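Side-chain contacts in BIFUNCTIONAL PROTEIN Proline utilization A (PutA) (Corynebacterium freiburgense, PDB 5UX5), which catalyses the two-step oxidation of proline to glutamate, pairing an FAD-dependent proline dehydrogenase with an NAD-dependent aldehyde dehydrogenase in one chain: residues A[25-30]-A[359-364]; A[353-358]-A[442-447]. All blocks are in the same frame, centred on the assembly; numbering follows the deposited sequence.

Contact 1 of 2, residues A[25-30]-A[359-364]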
ATOM      1  N   ILE A  25     -35.743  -2.228 -29.645  1.00 64.36           N
ATOM      2  CA  ILE A  25     -35.772  -3.627 -29.217  1.00 68.67           C
ATOM      3  C   ILE A  25     -35.972  -4.539 -30.416  1.00 69.00           C
ATOM      4  O   ILE A  25     -35.355  -5.604 -30.518  1.00 71.05           O
ATOM      5  CB  ILE A  25     -36.852  -3.865 -28.142  1.00 64.43           C
ATOM      6  CG1 ILE A  25     -36.571  -3.017 -26.899  1.00 60.11           C
ATOM      7  CG2 ILE A  25     -36.896  -5.342 -27.756  1.00 62.69           C
ATOM      8  CD1 ILE A  25     -37.597  -3.178 -25.815  1.00 60.86           C
ATOM      9  N   ALA A  26     -36.827  -4.130 -31.351  1.00 69.58           N
ATOM     10  CA  ALA A  26     -36.956  -4.897 -32.579  1.00 63.56           C
ATOM     11  C   ALA A  26     -35.626  -4.962 -33.307  1.00 64.54           C
ATOM     12  O   ALA A  26     -35.229  -6.027 -33.791  1.00 71.26           O
ATOM     13  CB  ALA A  26     -38.032  -4.281 -33.469  1.00 60.16           C
ATOM     14  N   ARG A  27     -34.880  -3.856 -33.306  1.00 61.53           N
ATOM     15  CA  ARG A  27     -33.613  -3.818 -34.026  1.00 65.30           C
ATOM     16  C   ARG A  27     -32.599  -4.766 -33.400  1.00 69.19           C
ATOM     17  O   ARG A  27     -31.858  -5.463 -34.109  1.00 62.02           O
ATOM     18  CB  ARG A  27     -33.065  -2.397 -34.043  1.00 59.31           C
ATOM     19  CG  ARG A  27     -31.800  -2.284 -34.849  1.00 49.70           C
ATOM     20  CD  ARG A  27     -32.096  -2.360 -36.313  1.00 45.83           C
ATOM     21  NE  ARG A  27     -32.785  -1.144 -36.716  1.00 47.78           N
ATOM     22  CZ  ARG A  27     -33.390  -0.959 -37.883  1.00 49.61           C
ATOM     23  NH1 ARG A  27     -33.409  -1.912 -38.803  1.00 45.22           N
ATOM     24  NH2 ARG A  27     -33.991   0.194 -38.120  1.00 55.03           N
ATOM     25  N   ALA A  28     -32.532  -4.777 -32.073  1.00 69.18           N
ATOM     26  CA  ALA A  28     -31.619  -5.677 -31.389  1.00 65.58           C
ATOM     27  C   ALA A  28     -31.991  -7.127 -31.661  1.00 68.11           C
ATOM     28  O   ALA A  28     -31.121  -7.970 -31.909  1.00 67.54           O
ATOM     29  CB  ALA A  28     -31.645  -5.387 -29.892  1.00 62.90           C
ATOM     30  N   ASN A  29     -33.289  -7.434 -31.626  1.00 66.74           N
ATOM     31  CA  ASN A  29     -33.723  -8.797 -31.887  1.00 59.70           C
ATOM     32  C   ASN A  29     -33.395  -9.201 -33.308  1.00 62.61           C
ATOM     33  O   ASN A  29     -33.042 -10.356 -33.570  1.00 66.65           O
ATOM     34  CB  ASN A  29     -35.218  -8.927 -31.614  1.00 55.12           C
ATOM     35  CG  ASN A  29     -35.491  -9.545 -30.280  1.00 58.71           C
ATOM     36  OD1 ASN A  29     -35.536 -10.764 -30.170  1.00 65.71           O
ATOM     37  ND2 ASN A  29     -35.632  -8.719 -29.239  1.00 56.44           N
ATOM     38  N   GLU A  30     -33.497  -8.256 -34.240  1.00 63.11           N
ATOM     39  CA  GLU A  30     -33.202  -8.551 -35.634  1.00 60.02           C
ATOM     40  C   GLU A  30     -31.734  -8.890 -35.820  1.00 65.27           C
ATOM     41  O   GLU A  30     -31.395  -9.818 -36.560  1.00 75.66           O
ATOM     42  CB  GLU A  30     -33.601  -7.371 -36.504  1.00 54.65           C
ATOM     43  CG  GLU A  30     -33.209  -7.514 -37.938  1.00 59.39           C
ATOM     44  CD  GLU A  30     -33.429  -6.228 -38.702  1.00 66.62           C
ATOM     45  OE1 GLU A  30     -33.272  -6.235 -39.940  1.00 73.61           O
ATOM     46  OE2 GLU A  30     -33.761  -5.209 -38.058  1.00 64.88           O
ATOM     47  N   SER A 359     -29.482   1.306 -29.875  1.00 43.60           N
ATOM     48  CA  SER A 359     -29.871   2.639 -29.425  1.00 40.36           C
ATOM     49  C   SER A 359     -29.094   3.708 -30.168  1.00 46.79           C
ATOM     50  O   SER A 359     -29.671   4.658 -30.710  1.00 50.61           O
ATOM     51  CB  SER A 359     -29.620   2.788 -27.929  1.00 37.21           C
ATOM     52  OG  SER A 359     -30.549   2.064 -27.171  1.00 42.84           O
ATOM     53  N   ALA A 360     -27.773   3.584 -30.178  1.00 48.83           N
ATOM     54  CA  ALA A 360     -26.968   4.558 -30.895  1.00 46.15           C
ATOM     55  C   ALA A 360     -27.346   4.589 -32.374  1.00 46.86           C
ATOM     56  O   ALA A 360     -27.440   5.665 -32.978  1.00 45.38           O
ATOM     57  CB  ALA A 360     -25.488   4.241 -30.697  1.00 39.25           C
ATOM     58  N   TYR A 361     -27.596   3.416 -32.964  1.00 46.20           N
ATOM     59  CA  TYR A 361     -27.972   3.368 -34.367  1.00 47.30           C
ATOM     60  C   TYR A 361     -29.229   4.188 -34.602  1.00 52.07           C
ATOM     61  O   TYR A 361     -29.241   5.114 -35.420  1.00 49.80           O
ATOM     62  CB  TYR A 361     -28.196   1.924 -34.818  1.00 47.13           C
ATOM     63  CG  TYR A 361     -28.665   1.891 -36.252  1.00 57.36           C
ATOM     64  CD1 TYR A 361     -27.875   2.425 -37.272  1.00 60.60           C
ATOM     65  CD2 TYR A 361     -29.915   1.389 -36.591  1.00 58.20           C
ATOM     66  CE1 TYR A 361     -28.310   2.429 -38.592  1.00 59.40           C
ATOM     67  CE2 TYR A 361     -30.356   1.387 -37.918  1.00 59.97           C
ATOM     68  CZ  TYR A 361     -29.551   1.913 -38.909  1.00 60.29           C
ATOM     69  OH  TYR A 361     -29.984   1.914 -40.220  1.00 63.25           O
ATOM     70  N   GLU A 362     -30.286   3.869 -33.851  1.00 56.73           N
ATOM     71  CA  GLU A 362     -31.589   4.503 -34.022  1.00 57.70           C
ATOM     72  C   GLU A 362     -31.565   5.978 -33.643  1.00 57.34           C
ATOM     73  O   GLU A 362     -32.256   6.794 -34.265  1.00 63.01           O
ATOM     74  CB  GLU A 362     -32.638   3.755 -33.205  1.00 60.37           C
ATOM     75  CG  GLU A 362     -32.963   2.364 -33.729  1.00 60.55           C
ATOM     76  CD  GLU A 362     -33.546   2.380 -35.140  1.00 61.56           C
ATOM     77  OE1 GLU A 362     -33.521   1.312 -35.782  1.00 64.11           O
ATOM     78  OE2 GLU A 362     -34.074   3.431 -35.590  1.00 58.56           O
ATOM     79  N   LEU A 363     -30.802   6.344 -32.616  1.00 57.84           N
ATOM     80  CA  LEU A 363     -30.647   7.764 -32.325  1.00 51.24           C
ATOM     81  C   LEU A 363     -30.010   8.491 -33.508  1.00 48.68           C
ATOM     82  O   LEU A 363     -30.471   9.568 -33.895  1.00 53.58           O
ATOM     83  CB  LEU A 363     -29.818   7.964 -31.054  1.00 38.41           C
ATOM     84  CG  LEU A 363     -30.449   7.789 -29.673  1.00 43.29           C
ATOM     85  CD1 LEU A 363     -29.384   7.984 -28.581  1.00 37.16           C
ATOM     86  CD2 LEU A 363     -31.631   8.745 -29.459  1.00 39.40           C
ATOM     87  N   SER A 364     -28.963   7.902 -34.109  1.00 39.14           N
ATOM     88  CA  SER A 364     -28.264   8.563 -35.208  1.00 47.29           C
ATOM     89  C   SER A 364     -29.185   8.772 -36.398  1.00 53.78           C
ATOM     90  O   SER A 364     -29.146   9.821 -37.053  1.00 53.07           O
ATOM     91  CB  SER A 364     -27.040   7.748 -35.627  1.00 53.03           C
ATOM     92  OG  SER A 364     -27.419   6.514 -36.219  1.00 59.90           O
TER

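Contact 2 of 2, residues A[353-358]-A[442-447]. With FAD (flavin-adenine dinucleotide), chain E.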
ATOM      1  N   ASN A 353     -23.163  -5.378 -26.522  1.00 51.87           N
ATOM      2  CA  ASN A 353     -24.561  -5.354 -26.129  1.00 51.43           C
ATOM      3  C   ASN A 353     -25.398  -4.798 -27.276  1.00 51.82           C
ATOM      4  O   ASN A 353     -25.336  -3.601 -27.573  1.00 52.79           O
ATOM      5  CB  ASN A 353     -24.714  -4.506 -24.876  1.00 58.19           C
ATOM      6  CG  ASN A 353     -26.104  -4.543 -24.332  1.00 57.26           C
ATOM      7  OD1 ASN A 353     -27.073  -4.240 -25.034  1.00 50.76           O
ATOM      8  ND2 ASN A 353     -26.221  -4.928 -23.075  1.00 60.04           N
ATOM      9  N   LEU A 354     -26.193  -5.661 -27.913  1.00 52.73           N
ATOM     10  CA  LEU A 354     -26.912  -5.258 -29.117  1.00 50.52           C
ATOM     11  C   LEU A 354     -27.938  -4.168 -28.830  1.00 55.83           C
ATOM     12  O   LEU A 354     -28.220  -3.328 -29.696  1.00 61.48           O
ATOM     13  CB  LEU A 354     -27.615  -6.471 -29.712  1.00 45.33           C
ATOM     14  CG  LEU A 354     -26.678  -7.567 -30.194  1.00 47.54           C
ATOM     15  CD1 LEU A 354     -27.463  -8.823 -30.638  1.00 52.24           C
ATOM     16  CD2 LEU A 354     -25.791  -7.015 -31.293  1.00 40.20           C
ATOM     17  N   PHE A 355     -28.473  -4.134 -27.612  1.00 51.24           N
ATOM     18  CA  PHE A 355     -29.422  -3.086 -27.264  1.00 57.09           C
ATOM     19  C   PHE A 355     -28.732  -1.730 -27.201  1.00 53.85           C
ATOM     20  O   PHE A 355     -29.222  -0.749 -27.780  1.00 46.52           O
ATOM     21  CB  PHE A 355     -30.099  -3.416 -25.927  1.00 63.06           C
ATOM     22  CG  PHE A 355     -31.027  -4.590 -25.996  1.00 68.03           C
ATOM     23  CD1 PHE A 355     -32.253  -4.482 -26.640  1.00 73.23           C
ATOM     24  CD2 PHE A 355     -30.680  -5.800 -25.426  1.00 69.58           C
ATOM     25  CE1 PHE A 355     -33.117  -5.563 -26.718  1.00 73.40           C
ATOM     26  CE2 PHE A 355     -31.542  -6.888 -25.499  1.00 72.65           C
ATOM     27  CZ  PHE A 355     -32.758  -6.766 -26.147  1.00 70.25           C
ATOM     28  N   SER A 356     -27.567  -1.672 -26.531  1.00 44.54           N
ATOM     29  CA  SER A 356     -26.784  -0.441 -26.499  1.00 40.78           C
ATOM     30  C   SER A 356     -26.430   0.024 -27.899  1.00 41.23           C
ATOM     31  O   SER A 356     -26.472   1.225 -28.191  1.00 42.97           O
ATOM     32  CB  SER A 356     -25.516  -0.634 -25.680  1.00 33.18           C
ATOM     33  OG  SER A 356     -25.854  -1.015 -24.376  1.00 32.94           O
ATOM     34  N   VAL A 357     -26.073  -0.906 -28.781  1.00 41.37           N
ATOM     35  CA  VAL A 357     -25.682  -0.502 -30.126  1.00 42.55           C
ATOM     36  C   VAL A 357     -26.903  -0.079 -30.922  1.00 45.69           C
ATOM     37  O   VAL A 357     -26.879   0.946 -31.604  1.00 50.52           O
ATOM     38  CB  VAL A 357     -24.895  -1.626 -30.819  1.00 41.46           C
ATOM     39  CG1 VAL A 357     -24.543  -1.238 -32.237  1.00 48.10           C
ATOM     40  CG2 VAL A 357     -23.654  -1.915 -30.041  1.00 34.31           C
ATOM     41  N   ALA A 358     -27.997  -0.842 -30.827  1.00 47.93           N
ATOM     42  CA  ALA A 358     -29.218  -0.467 -31.542  1.00 51.17           C
ATOM     43  C   ALA A 358     -29.713   0.914 -31.131  1.00 47.24           C
ATOM     44  O   ALA A 358     -30.300   1.628 -31.951  1.00 48.11           O
ATOM     45  CB  ALA A 358     -30.311  -1.513 -31.316  1.00 52.57           C
ATOM     46  N   ALA A 442     -35.903  -6.360 -20.852  1.00 58.65           N
ATOM     47  CA  ALA A 442     -36.430  -5.670 -19.684  1.00 60.89           C
ATOM     48  C   ALA A 442     -35.360  -4.850 -18.960  1.00 66.08           C
ATOM     49  O   ALA A 442     -35.636  -3.725 -18.523  1.00 70.48           O
ATOM     50  CB  ALA A 442     -37.067  -6.683 -18.746  1.00 58.10           C
ATOM     51  N   ARG A 443     -34.138  -5.382 -18.812  1.00 62.98           N
ATOM     52  CA  ARG A 443     -33.072  -4.588 -18.193  1.00 59.41           C
ATOM     53  C   ARG A 443     -32.758  -3.343 -19.018  1.00 61.31           C
ATOM     54  O   ARG A 443     -32.356  -2.309 -18.460  1.00 54.37           O
ATOM     55  CB  ARG A 443     -31.802  -5.435 -17.983  1.00 46.67           C
ATOM     56  N   PHE A 444     -32.954  -3.419 -20.344  1.00 63.37           N
ATOM     57  CA  PHE A 444     -32.727  -2.264 -21.212  1.00 57.96           C
ATOM     58  C   PHE A 444     -33.795  -1.201 -21.002  1.00 65.01           C
ATOM     59  O   PHE A 444     -33.476  -0.013 -20.875  1.00 73.12           O
ATOM     60  CB  PHE A 444     -32.680  -2.691 -22.685  1.00 49.63           C
ATOM     61  CG  PHE A 444     -32.941  -1.560 -23.652  1.00 44.85           C
ATOM     62  CD1 PHE A 444     -31.996  -0.560 -23.850  1.00 46.38           C
ATOM     63  CD2 PHE A 444     -34.146  -1.484 -24.354  1.00 45.47           C
ATOM     64  CE1 PHE A 444     -32.243   0.498 -24.746  1.00 47.58           C
ATOM     65  CE2 PHE A 444     -34.411  -0.430 -25.250  1.00 44.77           C
ATOM     66  CZ  PHE A 444     -33.463   0.557 -25.449  1.00 45.65           C
ATOM     67  N   ARG A 445     -35.070  -1.608 -20.987  1.00 60.36           N
ATOM     68  CA  ARG A 445     -36.155  -0.678 -20.681  1.00 59.57           C
ATOM     69  C   ARG A 445     -35.859   0.119 -19.416  1.00 56.75           C
ATOM     70  O   ARG A 445     -36.053   1.340 -19.371  1.00 58.76           O
ATOM     71  CB  ARG A 445     -37.471  -1.438 -20.517  1.00 65.17           C
ATOM     72  CG  ARG A 445     -38.057  -2.029 -21.797  1.00 70.58           C
ATOM     73  CD  ARG A 445     -39.412  -2.688 -21.515  1.00 67.41           C
ATOM     74  NE  ARG A 445     -39.637  -3.853 -22.355  1.00 60.98           N
ATOM     75  CZ  ARG A 445     -40.187  -3.795 -23.558  1.00 65.07           C
ATOM     76  NH1 ARG A 445     -40.561  -2.623 -24.059  1.00 66.67           N
ATOM     77  NH2 ARG A 445     -40.357  -4.907 -24.257  1.00 67.36           N
ATOM     78  N   GLU A 446     -35.378  -0.562 -18.377  1.00 46.76           N
ATOM     79  CA  GLU A 446     -35.110   0.118 -17.118  1.00 48.40           C
ATOM     80  C   GLU A 446     -33.965   1.112 -17.258  1.00 54.86           C
ATOM     81  O   GLU A 446     -33.991   2.185 -16.641  1.00 58.71           O
ATOM     82  CB  GLU A 446     -34.814  -0.907 -16.019  1.00 54.43           C
ATOM     83  CG  GLU A 446     -34.790  -0.318 -14.601  1.00 63.18           C
ATOM     84  CD  GLU A 446     -36.135   0.270 -14.176  1.00 77.47           C
ATOM     85  OE1 GLU A 446     -37.180  -0.305 -14.556  1.00 85.30           O
ATOM     86  OE2 GLU A 446     -36.153   1.312 -13.473  1.00 77.51           O
ATOM     87  N   SER A 447     -32.934   0.772 -18.037  1.00 52.69           N
ATOM     88  CA  SER A 447     -31.824   1.705 -18.178  1.00 48.36           C
ATOM     89  C   SER A 447     -32.233   2.942 -18.968  1.00 43.46           C
ATOM     90  O   SER A 447     -31.670   4.022 -18.759  1.00 39.71           O
ATOM     91  CB  SER A 447     -30.635   1.011 -18.830  1.00 50.28           C
ATOM     92  OG  SER A 447     -30.976   0.546 -20.114  1.00 55.13           O
TER
HETATM   93  PA  FAD E2001     -22.288  -5.721 -21.015  1.00 64.45           P
HETATM   94  O1A FAD E2001     -22.598  -7.128 -20.397  1.00 58.91           O
HETATM   95  O2A FAD E2001     -23.394  -4.864 -21.421  1.00 59.45           O
HETATM   96  O5B FAD E2001     -21.537  -4.747 -20.187  1.00 59.82           O
HETATM   97  C5B FAD E2001     -20.613  -5.213 -19.221  1.00 44.13           C
HETATM   98  C4B FAD E2001     -20.052  -4.017 -18.476  1.00 41.63           C
HETATM   99  O4B FAD E2001     -20.934  -3.590 -17.479  1.00 46.73           O
HETATM  100  C3B FAD E2001     -18.763  -4.309 -17.775  1.00 45.35           C
HETATM  101  O3B FAD E2001     -17.627  -4.275 -18.564  1.00 46.82           O
HETATM  102  C2B FAD E2001     -18.740  -3.267 -16.715  1.00 40.37           C
HETATM  103  O2B FAD E2001     -18.125  -2.110 -17.150  1.00 35.18           O
HETATM  104  C1B FAD E2001     -20.195  -3.106 -16.380  1.00 42.76           C
HETATM  105  N9A FAD E2001     -20.582  -3.821 -15.173  1.00 38.43           N
HETATM  106  C8A FAD E2001     -20.895  -5.169 -15.074  1.00 31.71           C
HETATM  107  N7A FAD E2001     -21.181  -5.474 -13.793  1.00 38.21           N
HETATM  108  C5A FAD E2001     -21.092  -4.348 -12.982  1.00 36.04           C
HETATM  109  C6A FAD E2001     -21.297  -4.090 -11.613  1.00 34.94           C
HETATM  110  N6A FAD E2001     -21.675  -5.110 -10.650  1.00 30.96           N
HETATM  111  N1A FAD E2001     -21.122  -2.839 -11.159  1.00 42.12           N
HETATM  112  C2A FAD E2001     -20.743  -1.834 -12.010  1.00 41.07           C
HETATM  113  N3A FAD E2001     -20.536  -2.055 -13.346  1.00 32.02           N
HETATM  114  C4A FAD E2001     -20.700  -3.279 -13.859  1.00 36.39           C
HETATM  115  N1  FAD E2001     -12.560  -0.920 -21.615  1.00 37.09           N
HETATM  116  C2  FAD E2001     -11.806   0.128 -20.975  1.00 35.70           C
HETATM  117  O2  FAD E2001     -11.907   0.270 -19.611  1.00 33.10           O
HETATM  118  N3  FAD E2001     -10.944   0.928 -21.737  1.00 36.26           N
HETATM  119  C4  FAD E2001     -10.829   0.769 -23.119  1.00 36.30           C
HETATM  120  O4  FAD E2001      -9.981   1.582 -23.851  1.00 40.58           O
HETATM  121  C4X FAD E2001     -11.725  -0.205 -23.821  1.00 32.59           C
HETATM  122  N5  FAD E2001     -11.786  -0.297 -25.207  1.00 34.77           N
HETATM  123  C5X FAD E2001     -12.673  -1.185 -25.831  1.00 37.46           C
HETATM  124  C6  FAD E2001     -12.737  -1.287 -27.233  1.00 31.71           C
HETATM  125  C7  FAD E2001     -13.624  -2.185 -27.816  1.00 33.77           C
HETATM  126  C7M FAD E2001     -13.709  -2.323 -29.307  1.00 31.57           C
HETATM  127  C8  FAD E2001     -14.452  -2.961 -27.045  1.00 42.84           C
HETATM  128  C8M FAD E2001     -15.405  -3.922 -27.678  1.00 47.92           C
HETATM  129  C9  FAD E2001     -14.393  -2.868 -25.662  1.00 45.73           C
HETATM  130  C9A FAD E2001     -13.512  -1.986 -25.065  1.00 41.08           C
HETATM  131  N10 FAD E2001     -13.493  -1.907 -23.641  1.00 42.51           N
HETATM  132  C10 FAD E2001     -12.603  -1.020 -23.000  1.00 38.29           C
HETATM  133  C1' FAD E2001     -14.356  -2.799 -22.845  1.00 46.03           C
HETATM  134  C2' FAD E2001     -15.653  -2.225 -22.340  1.00 46.73           C
HETATM  135  O2' FAD E2001     -15.368  -1.263 -21.388  1.00 36.24           O
HETATM  136  C3' FAD E2001     -16.485  -3.397 -21.777  1.00 50.06           C
HETATM  137  O3' FAD E2001     -15.804  -3.922 -20.704  1.00 51.66           O
HETATM  138  C4' FAD E2001     -16.821  -4.561 -22.717  1.00 49.94           C
HETATM  139  O4' FAD E2001     -16.844  -4.202 -24.052  1.00 49.60           O
HETATM  140  C5' FAD E2001     -18.095  -5.337 -22.313  1.00 43.68           C
HETATM  141  O5' FAD E2001     -19.237  -4.546 -22.004  1.00 41.93           O
HETATM  142  P   FAD E2001     -20.595  -4.518 -22.888  1.00 49.06           P
HETATM  143  O1P FAD E2001     -21.178  -3.112 -23.297  1.00 49.22           O
HETATM  144  O2P FAD E2001     -20.158  -5.531 -24.015  1.00 47.93           O
HETATM  145  O3P FAD E2001     -21.575  -5.672 -22.310  1.00 56.94           O

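Contact 1 of 2, residues A[25-30]-A[359-364]
Arg27, on helix 16-31, meets Glu362, on helix 354-367, through the side of its guanidinium group rather than its end. NE and NH2 both converge on a single carboxylate oxygen, at 2.7 Å for Arg27 NE to Glu362 OE1 and 2.6 Å for Arg27 NH2 to Glu362 OE1. The two flat groups lie almost in one plane, 6° apart, although the side chains that carry them cross at about a right angle. NH2 comes to the syn lone pair of OE1, while NE meets the same oxygen nearly end-on; because one acceptor serves two donors, both bonds are bent. The arginine chain leaves its helix with CG anti to the backbone N (chi1 -176°) and then folds at chi2 and chi3, which turns the NE and NH2 side to the glutamate and leaves NH1 on the side of its own helix. There Arg27 NH1 lies 3.4 Å from Glu30 OE2, three residues, just under one turn, further along: a salt bridge with only a weak hydrogen bond. Tyr361 brings its ring edge, at CE2, over one face of the guanidinium, the planes 85° apart, with Tyr361 CE2 3.7 Å from Arg27 NE. This is an edge-on contact, not a cation-pi stack. Leu20 and Ile24 of the arginine's own helix also touch Glu362. Arg27, Glu30 and Glu362 form a salt-bridge network that joins N-terminal helix 16-31 to helix 354-367 of the proline dehydrogenase barrel. Arginine suits this place because its long chain can span two helices whose CA atoms are 8.6 Å apart at Arg27 and Glu362. With Glu362 buried and Arg27 held between two acidic residues, the pairing probably offsets the cost of burying a carboxylate and favours its ionised form.

Contact 2 of 2, residues A[353-358]-A[442-447]
Phe355 meets Phe444 through its first side-chain carbon: Phe355 CB lies 4.0 Å from Phe444 CD1 and almost as near to CG of that ring. One bond further out, Phe355 CG comes to 4.2 Å from Phe444 CB, so each ring root sits by the other's methylene. Beyond this point the side chains diverge. With CG beside the backbone N (chi1 -69°), the Phe355 ring is carried past its partner; the planes stay near parallel, 16° apart, but are slid so far, centroids 5.6 Å apart, that they barely overlap. The CD1 side of the Phe355 ring packs on Ala28 CB of helix 16-31, and the Phe355 side chain also touches Gln440 and Glu441. Helix 354-367, which follows strand 345-350 of the proline dehydrogenase barrel, is thereby packed against helix 438-450, and its first turn also faces the cofactor. Asn353 is the N-cap of this helix: OD1 accepts from Ser356 N at 3.0 Å and, weakly, from Phe355 N. Asparagine fits because its amide has two ends, and the other one, Asn353 ND2, donates to the FAD phosphate oxygen O2A at 3.3 Å, while Lys299 and Ser351 also bind the cofactor.

In the fold
Both contacts are built on helix 354-367, and they follow one another along it: contact 2 takes its N-terminal turns, beside the FAD, and contact 1 the turns further on. Their centres lie about 9 Å apart, and both are only partly buried, on the periphery of the proline dehydrogenase barrel. Contact 1 ties this helix to helix 16-31 by charge, whereas contact 2 joins it to helix 438-450 mainly by apolar packing of two phenylalanines. The three helices meet directly where Ile25 and Ser359 of contact 1 pack on Phe444 of contact 2. Polar chemistry in contact 2 is turned to the helix start and the cofactor instead.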